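PDB 3EGE: putative methyltransferase from antibiotic biosynthesis pathway from Anabaena variabilis ATCC 29413, which probably transfers methyl groups from S-adenosylmethionine to an acceptor not yet identified, perhaps in antibiotic biosynthesis. Local coordinates for residues A[125-131]-A[251-257]; A[179-183]-A[192-196]. All coordinates share one frame; numbering follows the deposited sequence.

Interaction 1 of 2, residues A[125-131]-A[251-257]; sequences TIVLLTF and GYRFIYT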
ATOM      1  N   THR A 125      -5.749 -14.688  -9.845  1.00 68.00           N
ATOM      2  CA  THR A 125      -6.125 -13.300  -9.908  1.00 67.34           C
ATOM      3  C   THR A 125      -4.986 -12.344  -9.528  1.00 66.62           C
ATOM      4  O   THR A 125      -4.039 -12.707  -8.805  1.00 66.16           O
ATOM      5  CB  THR A 125      -7.394 -13.040  -9.015  1.00 67.57           C
ATOM      6  OG1 THR A 125      -7.031 -13.014  -7.642  1.00 70.18           O
ATOM      7  CG2 THR A 125      -8.493 -14.120  -9.240  1.00 63.00           C
ATOM      8  N   ILE A 126      -5.097 -11.136 -10.085  1.00 66.52           N
ATOM      9  CA  ILE A 126      -4.215 -10.021  -9.830  1.00 67.77           C
ATOM     10  C   ILE A 126      -4.967  -9.208  -8.754  1.00 68.06           C
ATOM     11  O   ILE A 126      -6.139  -8.885  -8.947  1.00 68.88           O
ATOM     12  CB  ILE A 126      -3.931  -9.206 -11.120  1.00 67.88           C
ATOM     13  CG1 ILE A 126      -3.191 -10.085 -12.163  1.00 69.01           C
ATOM     14  CG2 ILE A 126      -3.096  -7.984 -10.794  1.00 65.74           C
ATOM     15  CD1 ILE A 126      -2.942  -9.401 -13.518  1.00 68.14           C
ATOM     16  N   VAL A 127      -4.320  -8.982  -7.612  1.00 67.32           N
ATOM     17  CA  VAL A 127      -4.878  -8.228  -6.492  1.00 67.94           C
ATOM     18  C   VAL A 127      -3.958  -7.016  -6.221  1.00 68.15           C
ATOM     19  O   VAL A 127      -2.827  -7.181  -5.802  1.00 66.24           O
ATOM     20  CB  VAL A 127      -4.982  -9.116  -5.208  1.00 68.36           C
ATOM     21  CG1 VAL A 127      -5.597  -8.310  -4.011  1.00 65.74           C
ATOM     22  CG2 VAL A 127      -5.786 -10.395  -5.494  1.00 67.37           C
ATOM     23  N   LEU A 128      -4.462  -5.806  -6.464  1.00 69.14           N
ATOM     24  CA  LEU A 128      -3.707  -4.565  -6.239  1.00 69.22           C
ATOM     25  C   LEU A 128      -4.340  -3.772  -5.091  1.00 68.85           C
ATOM     26  O   LEU A 128      -5.511  -3.498  -5.157  1.00 68.56           O
ATOM     27  CB  LEU A 128      -3.716  -3.700  -7.520  1.00 69.04           C
ATOM     28  CG  LEU A 128      -3.287  -4.381  -8.841  1.00 70.16           C
ATOM     29  CD1 LEU A 128      -3.340  -3.381 -10.029  1.00 67.94           C
ATOM     30  CD2 LEU A 128      -1.904  -5.006  -8.735  1.00 68.01           C
ATOM     31  N   LEU A 129      -3.582  -3.464  -4.031  1.00 69.22           N
ATOM     32  CA  LEU A 129      -4.040  -2.536  -2.984  1.00 68.78           C
ATOM     33  C   LEU A 129      -3.426  -1.219  -3.439  1.00 68.55           C
ATOM     34  O   LEU A 129      -2.199  -1.070  -3.475  1.00 67.76           O
ATOM     35  CB  LEU A 129      -3.600  -2.870  -1.556  1.00 69.06           C
ATOM     36  CG  LEU A 129      -4.105  -1.878  -0.471  1.00 70.07           C
ATOM     37  CD1 LEU A 129      -5.645  -1.698  -0.486  1.00 67.31           C
ATOM     38  CD2 LEU A 129      -3.640  -2.257   0.938  1.00 68.12           C
ATOM     39  N   THR A 130      -4.310  -0.291  -3.808  1.00 67.84           N
ATOM     40  CA  THR A 130      -3.948   1.006  -4.363  1.00 66.07           C
ATOM     41  C   THR A 130      -4.851   2.077  -3.746  1.00 65.32           C
ATOM     42  O   THR A 130      -5.507   1.841  -2.737  1.00 64.93           O
ATOM     43  CB  THR A 130      -4.031   0.948  -5.928  1.00 65.95           C
ATOM     44  OG1 THR A 130      -3.553   2.164  -6.510  1.00 62.40           O
ATOM     45  CG2 THR A 130      -5.461   0.636  -6.409  1.00 63.32           C
ATOM     46  N   PHE A 131      -4.856   3.256  -4.343  1.00 65.56           N
ATOM     47  CA  PHE A 131      -5.625   4.364  -3.844  1.00 65.70           C
ATOM     48  C   PHE A 131      -5.943   5.422  -4.909  1.00 66.12           C
ATOM     49  O   PHE A 131      -5.313   5.498  -5.979  1.00 65.35           O
ATOM     50  CB  PHE A 131      -4.823   5.063  -2.709  1.00 65.82           C
ATOM     51  CG  PHE A 131      -3.539   5.697  -3.188  1.00 63.63           C
ATOM     52  CD1 PHE A 131      -2.378   4.936  -3.309  1.00 70.96           C
ATOM     53  CD2 PHE A 131      -3.501   7.026  -3.582  1.00 68.16           C
ATOM     54  CE1 PHE A 131      -1.191   5.493  -3.797  1.00 67.84           C
ATOM     55  CE2 PHE A 131      -2.319   7.600  -4.069  1.00 64.54           C
ATOM     56  CZ  PHE A 131      -1.164   6.832  -4.179  1.00 68.26           C
ATOM     57  N   GLY A 251      -9.735   6.740   0.587  1.00 68.29           N
ATOM     58  CA  GLY A 251      -9.512   6.418  -0.805  1.00 69.03           C
ATOM     59  C   GLY A 251      -8.706   5.168  -1.117  1.00 69.11           C
ATOM     60  O   GLY A 251      -8.325   4.992  -2.265  1.00 67.84           O
ATOM     61  N   TYR A 252      -8.459   4.302  -0.126  1.00 69.47           N
ATOM     62  CA  TYR A 252      -7.749   3.043  -0.380  1.00 70.58           C
ATOM     63  C   TYR A 252      -8.726   2.065  -1.022  1.00 70.11           C
ATOM     64  O   TYR A 252      -9.885   1.924  -0.570  1.00 66.67           O
ATOM     65  CB  TYR A 252      -7.114   2.462   0.876  1.00 72.51           C
ATOM     66  CG  TYR A 252      -5.988   3.316   1.407  1.00 71.17           C
ATOM     67  CD1 TYR A 252      -6.256   4.386   2.301  1.00 73.73           C
ATOM     68  CD2 TYR A 252      -4.675   3.089   1.010  1.00 68.18           C
ATOM     69  CE1 TYR A 252      -5.220   5.206   2.817  1.00 77.63           C
ATOM     70  CE2 TYR A 252      -3.596   3.889   1.516  1.00 74.34           C
ATOM     71  CZ  TYR A 252      -3.880   4.959   2.426  1.00 80.00           C
ATOM     72  OH  TYR A 252      -2.882   5.785   2.939  1.00 78.68           O
ATOM     73  N   ARG A 253      -8.236   1.405  -2.077  1.00 70.40           N
ATOM     74  CA  ARG A 253      -9.037   0.521  -2.914  1.00 70.11           C
ATOM     75  C   ARG A 253      -8.273  -0.728  -3.370  1.00 70.29           C
ATOM     76  O   ARG A 253      -7.099  -0.648  -3.750  1.00 68.53           O
ATOM     77  CB  ARG A 253      -9.419   1.274  -4.201  1.00 69.52           C
ATOM     78  CG  ARG A 253     -10.305   2.491  -4.049  1.00 70.94           C
ATOM     79  CD  ARG A 253     -11.763   2.084  -3.783  1.00 67.87           C
ATOM     80  NE  ARG A 253     -12.620   3.242  -3.609  1.00 65.75           N
ATOM     81  CZ  ARG A 253     -12.691   4.023  -2.525  1.00 67.01           C
ATOM     82  NH1 ARG A 253     -11.957   3.802  -1.463  1.00 71.53           N
ATOM     83  NH2 ARG A 253     -13.513   5.056  -2.510  1.00 66.31           N
ATOM     84  N   PHE A 254      -8.962  -1.873  -3.339  1.00 71.32           N
ATOM     85  CA  PHE A 254      -8.449  -3.093  -3.962  1.00 71.36           C
ATOM     86  C   PHE A 254      -8.985  -3.093  -5.392  1.00 72.35           C
ATOM     87  O   PHE A 254     -10.194  -2.951  -5.585  1.00 71.70           O
ATOM     88  CB  PHE A 254      -8.893  -4.374  -3.255  1.00 70.70           C
ATOM     89  CG  PHE A 254      -8.128  -4.671  -2.008  1.00 69.90           C
ATOM     90  CD1 PHE A 254      -6.841  -5.180  -2.085  1.00 68.00           C
ATOM     91  CD2 PHE A 254      -8.696  -4.464  -0.744  1.00 75.22           C
ATOM     92  CE1 PHE A 254      -6.109  -5.486  -0.913  1.00 69.48           C
ATOM     93  CE2 PHE A 254      -7.962  -4.747   0.444  1.00 72.79           C
ATOM     94  CZ  PHE A 254      -6.672  -5.268   0.352  1.00 68.70           C
ATOM     95  N   ILE A 255      -8.075  -3.142  -6.369  1.00 73.65           N
ATOM     96  CA  ILE A 255      -8.405  -3.365  -7.780  1.00 74.02           C
ATOM     97  C   ILE A 255      -7.991  -4.833  -7.999  1.00 71.96           C
ATOM     98  O   ILE A 255      -6.877  -5.228  -7.615  1.00 68.16           O
ATOM     99  CB  ILE A 255      -7.582  -2.525  -8.780  1.00 73.80           C
ATOM    100  CG1 ILE A 255      -7.887  -1.044  -8.711  1.00 78.33           C
ATOM    101  CG2 ILE A 255      -7.921  -2.922 -10.205  1.00 75.87           C
ATOM    102  CD1 ILE A 255      -6.988  -0.290  -9.713  1.00 77.64           C
ATOM    103  N   TYR A 256      -8.882  -5.613  -8.617  1.00 71.18           N
ATOM    104  CA  TYR A 256      -8.634  -7.022  -8.859  1.00 70.67           C
ATOM    105  C   TYR A 256      -9.379  -7.594 -10.057  1.00 70.86           C
ATOM    106  O   TYR A 256     -10.489  -7.161 -10.383  1.00 69.13           O
ATOM    107  CB  TYR A 256      -8.965  -7.856  -7.608  1.00 70.87           C
ATOM    108  CG  TYR A 256     -10.401  -7.726  -7.160  1.00 73.40           C
ATOM    109  CD1 TYR A 256     -10.800  -6.664  -6.345  1.00 70.45           C
ATOM    110  CD2 TYR A 256     -11.376  -8.664  -7.548  1.00 72.46           C
ATOM    111  CE1 TYR A 256     -12.133  -6.525  -5.920  1.00 71.15           C
ATOM    112  CE2 TYR A 256     -12.721  -8.529  -7.127  1.00 70.26           C
ATOM    113  CZ  TYR A 256     -13.087  -7.453  -6.316  1.00 73.22           C
ATOM    114  OH  TYR A 256     -14.397  -7.284  -5.905  1.00 75.13           O
ATOM    115  N   THR A 257      -8.740  -8.576 -10.691  1.00 71.62           N
ATOM    116  CA  THR A 257      -9.327  -9.304 -11.800  1.00 72.29           C
ATOM    117  C   THR A 257     -10.327 -10.359 -11.304  1.00 75.17           C
ATOM    118  O   THR A 257     -10.234 -10.880 -10.184  1.00 72.01           O
ATOM    119  CB  THR A 257      -8.279  -9.998 -12.662  1.00 70.65           C
ATOM    120  OG1 THR A 257      -7.406 -10.746 -11.812  1.00 70.39           O
ATOM    121  CG2 THR A 257      -7.481  -8.986 -13.457  1.00 65.95           C
TER
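L129 and F254 form a non-hydrogen-bonded pair of two antiparallel strands and carry the apolar centre of the contact, the leucine lying over the phenyl ring. With CG anti to the backbone N (chi1 -180°), L129 sends CD1 over the centre of the F254 ring, 3.7 Å from the centroid and almost on the ring normal, a CH-pi contact. L129 CB adds to it at the ring's CE1, while V127 CG1 approaches F254 CD1 obliquely at 3.9 Å. The same ring packs on A25 and L29, so helix 20-30 closes over this side of the sheet.

On the other face T130 and I255 cross: the methyl CG2 of T130 rests 3.7 Å from CG1 of I255. T130 holds OG1 anti to its backbone N (chi1 -174°), which turns the hydroxyl from the isoleucine to a hydrogen bond with Q161 of helix 158-169, the helix that also packs on I255 and L128.

Between the faces run paired backbone bonds, L128 with I255 and T130 with R253; L128 N to I255 O is 2.7 Å. At the far end the pattern changes. I126 N donates to the side-chain OG1 of T257 at 2.9 Å and 174°, whereas T257 N returns an ordinary bond to I126 O. R253 NH1 bonds Y252 O and makes a salt bridge with D249.

The contact joins strand 126-131, last of the parallel Rossmann-like series, to antiparallel strand 252-258. The chemistry implies a seam in which backbone amides and one threonine hydroxyl supply the polar links, while apolar groups anchor helices on both faces.

Interaction 2 of 2, residues A[179-183]-A[192-196]; sequences LLPHD and AWRRP
H182 and R194 meet in a parallel stack of guanidinium on imidazole, where strand 172-181 runs out and meets a type I beta turn, A192 to R195. The R194 guanidinium lies on one face of the imidazole, centres 3.7 Å apart and planes only 10° apart. The bend at chi3 (78°) turns NE and the guanidinium of R194 over the imidazole, while its CD packs 3.6 Å from H182 CB. H182 ND1 sits over the middle of the guanidinium. Against the opposite face of the imidazole rests CG of D183.

Beside the stack, W193 sets its indole against the strand end. NE1 donates to P181 O at 3.2 Å, a bent bond (141°) arriving from above the carbonyl plane, while CZ2 comes 3.6 Å from H182 CA. L180 slides past the indole with its CB near NE1.

A second shell holds these groups in place. R194 NH1 also donates to L245 O, a second restraint on the stacked guanidinium, and R195 NH2 reaches L184 O and A191 O. D183 is tied to R21 by a salt bridge, and W193 O accepts from W140. The turn itself is closed by R195 N to A192 O. One water completes the junction: it donates to H182 O at 2.6 Å and accepts from both R194 N and R195 NE.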
ATOM      1  N   LEU A 179     -11.706   0.259   3.753  1.00 68.08           N
ATOM      2  CA  LEU A 179     -11.922   1.297   4.774  1.00 68.63           C
ATOM      3  C   LEU A 179     -10.882   0.994   5.833  1.00 68.88           C
ATOM      4  O   LEU A 179     -10.641  -0.181   6.145  1.00 70.06           O
ATOM      5  CB  LEU A 179     -13.334   1.227   5.357  1.00 68.27           C
ATOM      6  CG  LEU A 179     -14.483   1.353   4.332  1.00 70.17           C
ATOM      7  CD1 LEU A 179     -15.868   1.100   4.972  1.00 63.38           C
ATOM      8  CD2 LEU A 179     -14.433   2.699   3.632  1.00 66.45           C
ATOM      9  N   LEU A 180     -10.241   2.032   6.351  1.00 68.62           N
ATOM     10  CA  LEU A 180      -9.167   1.859   7.324  1.00 67.89           C
ATOM     11  C   LEU A 180      -9.686   1.732   8.757  1.00 67.00           C
ATOM     12  O   LEU A 180     -10.373   2.643   9.225  1.00 66.99           O
ATOM     13  CB  LEU A 180      -8.207   3.043   7.283  1.00 67.46           C
ATOM     14  CG  LEU A 180      -7.471   3.382   5.982  1.00 71.91           C
ATOM     15  CD1 LEU A 180      -6.458   4.544   6.274  1.00 67.85           C
ATOM     16  CD2 LEU A 180      -6.787   2.158   5.377  1.00 62.97           C
ATOM     17  N   PRO A 181      -9.365   0.616   9.461  1.00 66.20           N
ATOM     18  CA  PRO A 181      -9.691   0.563  10.894  1.00 65.57           C
ATOM     19  C   PRO A 181      -8.872   1.602  11.650  1.00 65.36           C
ATOM     20  O   PRO A 181      -7.868   2.079  11.144  1.00 65.48           O
ATOM     21  CB  PRO A 181      -9.263  -0.839  11.316  1.00 66.41           C
ATOM     22  CG  PRO A 181      -9.049  -1.613  10.033  1.00 66.52           C
ATOM     23  CD  PRO A 181      -8.742  -0.637   8.986  1.00 65.61           C
ATOM     24  N   HIS A 182      -9.305   1.943  12.854  1.00 65.51           N
ATOM     25  CA  HIS A 182      -8.616   2.942  13.672  1.00 64.95           C
ATOM     26  C   HIS A 182      -7.322   2.442  14.317  1.00 64.96           C
ATOM     27  O   HIS A 182      -6.529   3.270  14.740  1.00 65.05           O
ATOM     28  CB  HIS A 182      -9.545   3.462  14.773  1.00 65.46           C
ATOM     29  CG  HIS A 182      -9.812   2.462  15.859  1.00 68.58           C
ATOM     30  ND1 HIS A 182      -9.100   2.443  17.039  1.00 67.41           N
ATOM     31  CD2 HIS A 182     -10.675   1.421  15.918  1.00 65.04           C
ATOM     32  CE1 HIS A 182      -9.533   1.446  17.789  1.00 65.54           C
ATOM     33  NE2 HIS A 182     -10.482   0.806  17.128  1.00 64.13           N
ATOM     34  N   ASP A 183      -7.109   1.113  14.373  1.00 65.91           N
ATOM     35  CA  ASP A 183      -5.959   0.483  15.062  1.00 65.56           C
ATOM     36  C   ASP A 183      -5.052  -0.383  14.173  1.00 67.03           C
ATOM     37  O   ASP A 183      -4.536  -1.427  14.609  1.00 66.51           O
ATOM     38  CB  ASP A 183      -6.445  -0.284  16.311  1.00 64.67           C
ATOM     39  CG  ASP A 183      -7.531  -1.300  16.010  1.00 67.36           C
ATOM     40  OD1 ASP A 183      -7.948  -1.372  14.838  1.00 63.55           O
ATOM     41  OD2 ASP A 183      -7.997  -1.999  16.951  1.00 66.92           O
ATOM     42  N   ALA A 192      -2.646   6.487  10.953  1.00 64.84           N
ATOM     43  CA  ALA A 192      -2.834   7.056  12.302  1.00 64.26           C
ATOM     44  C   ALA A 192      -3.914   8.195  12.315  1.00 64.26           C
ATOM     45  O   ALA A 192      -3.862   9.130  13.146  1.00 61.66           O
ATOM     46  CB  ALA A 192      -1.514   7.526  12.876  1.00 64.37           C
ATOM     47  N   TRP A 193      -4.919   8.077  11.430  1.00 64.09           N
ATOM     48  CA  TRP A 193      -6.042   9.033  11.342  1.00 64.59           C
ATOM     49  C   TRP A 193      -6.840   9.267  12.635  1.00 63.87           C
ATOM     50  O   TRP A 193      -7.491  10.275  12.749  1.00 62.07           O
ATOM     51  CB  TRP A 193      -7.043   8.627  10.246  1.00 63.38           C
ATOM     52  CG  TRP A 193      -7.743   7.328  10.452  1.00 59.73           C
ATOM     53  CD1 TRP A 193      -7.344   6.107  10.002  1.00 60.70           C
ATOM     54  CD2 TRP A 193      -8.987   7.118  11.126  1.00 62.04           C
ATOM     55  NE1 TRP A 193      -8.263   5.151  10.330  1.00 61.28           N
ATOM     56  CE2 TRP A 193      -9.291   5.735  11.015  1.00 62.34           C
ATOM     57  CE3 TRP A 193      -9.896   7.958  11.782  1.00 59.23           C
ATOM     58  CZ2 TRP A 193     -10.437   5.168  11.585  1.00 61.42           C
ATOM     59  CZ3 TRP A 193     -11.061   7.389  12.334  1.00 61.33           C
ATOM     60  CH2 TRP A 193     -11.309   6.014  12.239  1.00 59.71           C
ATOM     61  N   ARG A 194      -6.849   8.311  13.558  1.00 64.73           N
ATOM     62  CA  ARG A 194      -7.549   8.491  14.832  1.00 65.73           C
ATOM     63  C   ARG A 194      -6.561   8.596  15.997  1.00 66.18           C
ATOM     64  O   ARG A 194      -6.994   8.669  17.143  1.00 67.00           O
ATOM     65  CB  ARG A 194      -8.556   7.352  15.051  1.00 65.59           C
ATOM     66  CG  ARG A 194      -9.902   7.846  15.612  1.00 63.60           C
ATOM     67  CD  ARG A 194     -10.813   6.666  15.928  1.00 66.22           C
ATOM     68  NE  ARG A 194     -10.414   6.052  17.193  1.00 67.99           N
ATOM     69  CZ  ARG A 194     -11.070   5.093  17.838  1.00 66.18           C
ATOM     70  NH1 ARG A 194     -12.177   4.551  17.341  1.00 70.16           N
ATOM     71  NH2 ARG A 194     -10.590   4.651  19.005  1.00 70.34           N
ATOM     72  N   ARG A 195      -5.263   8.665  15.687  1.00 66.24           N
ATOM     73  CA  ARG A 195      -4.176   8.710  16.668  1.00 67.55           C
ATOM     74  C   ARG A 195      -3.196   9.828  16.268  1.00 67.96           C
ATOM     75  O   ARG A 195      -2.029   9.554  15.962  1.00 67.79           O
ATOM     76  CB  ARG A 195      -3.479   7.350  16.686  1.00 67.02           C
ATOM     77  CG  ARG A 195      -4.350   6.206  17.206  1.00 68.92           C
ATOM     78  CD  ARG A 195      -3.708   4.841  16.975  1.00 68.40           C
ATOM     79  NE  ARG A 195      -3.764   4.431  15.567  1.00 72.23           N
ATOM     80  CZ  ARG A 195      -3.183   3.345  15.047  1.00 73.09           C
ATOM     81  NH1 ARG A 195      -2.437   2.528  15.775  1.00 74.99           N
ATOM     82  NH2 ARG A 195      -3.339   3.087  13.753  1.00 75.06           N
ATOM     83  N   PRO A 196      -3.659  11.098  16.298  1.00 67.86           N
ATOM     84  CA  PRO A 196      -2.861  12.223  15.789  1.00 67.89           C
ATOM     85  C   PRO A 196      -1.456  12.381  16.367  1.00 69.41           C
ATOM     86  O   PRO A 196      -0.533  12.827  15.648  1.00 69.79           O
ATOM     87  CB  PRO A 196      -3.724  13.449  16.124  1.00 67.03           C
ATOM     88  CG  PRO A 196      -4.603  13.004  17.210  1.00 67.91           C
ATOM     89  CD  PRO A 196      -4.928  11.583  16.865  1.00 68.01           C
TER
HETATM   90  O   HOH W   1      -5.867   5.485  13.527  1.00 51.46           O

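Overall arrangement
Interactions 1 and 2 both reach one mixed sheet, interaction 2 only through the end of strand 172-181; their centres are about 20 Å apart. Interaction 1 pairs strands 126-131 and 252-258 in the buried interior, and strand 172-181 is the next neighbour of 252-258. Along the chain, interaction 2 is nested within the loop closed by interaction 1. They touch directly where Y252 CE1 packs 3.7 Å from L180 CD1. The two differ in range: 119 residues lie between the strands' segments in interaction 1, but eight between those of interaction 2. Interaction 2 ties the loop before helix 202-206 to the end of the sheet's strand 172-181.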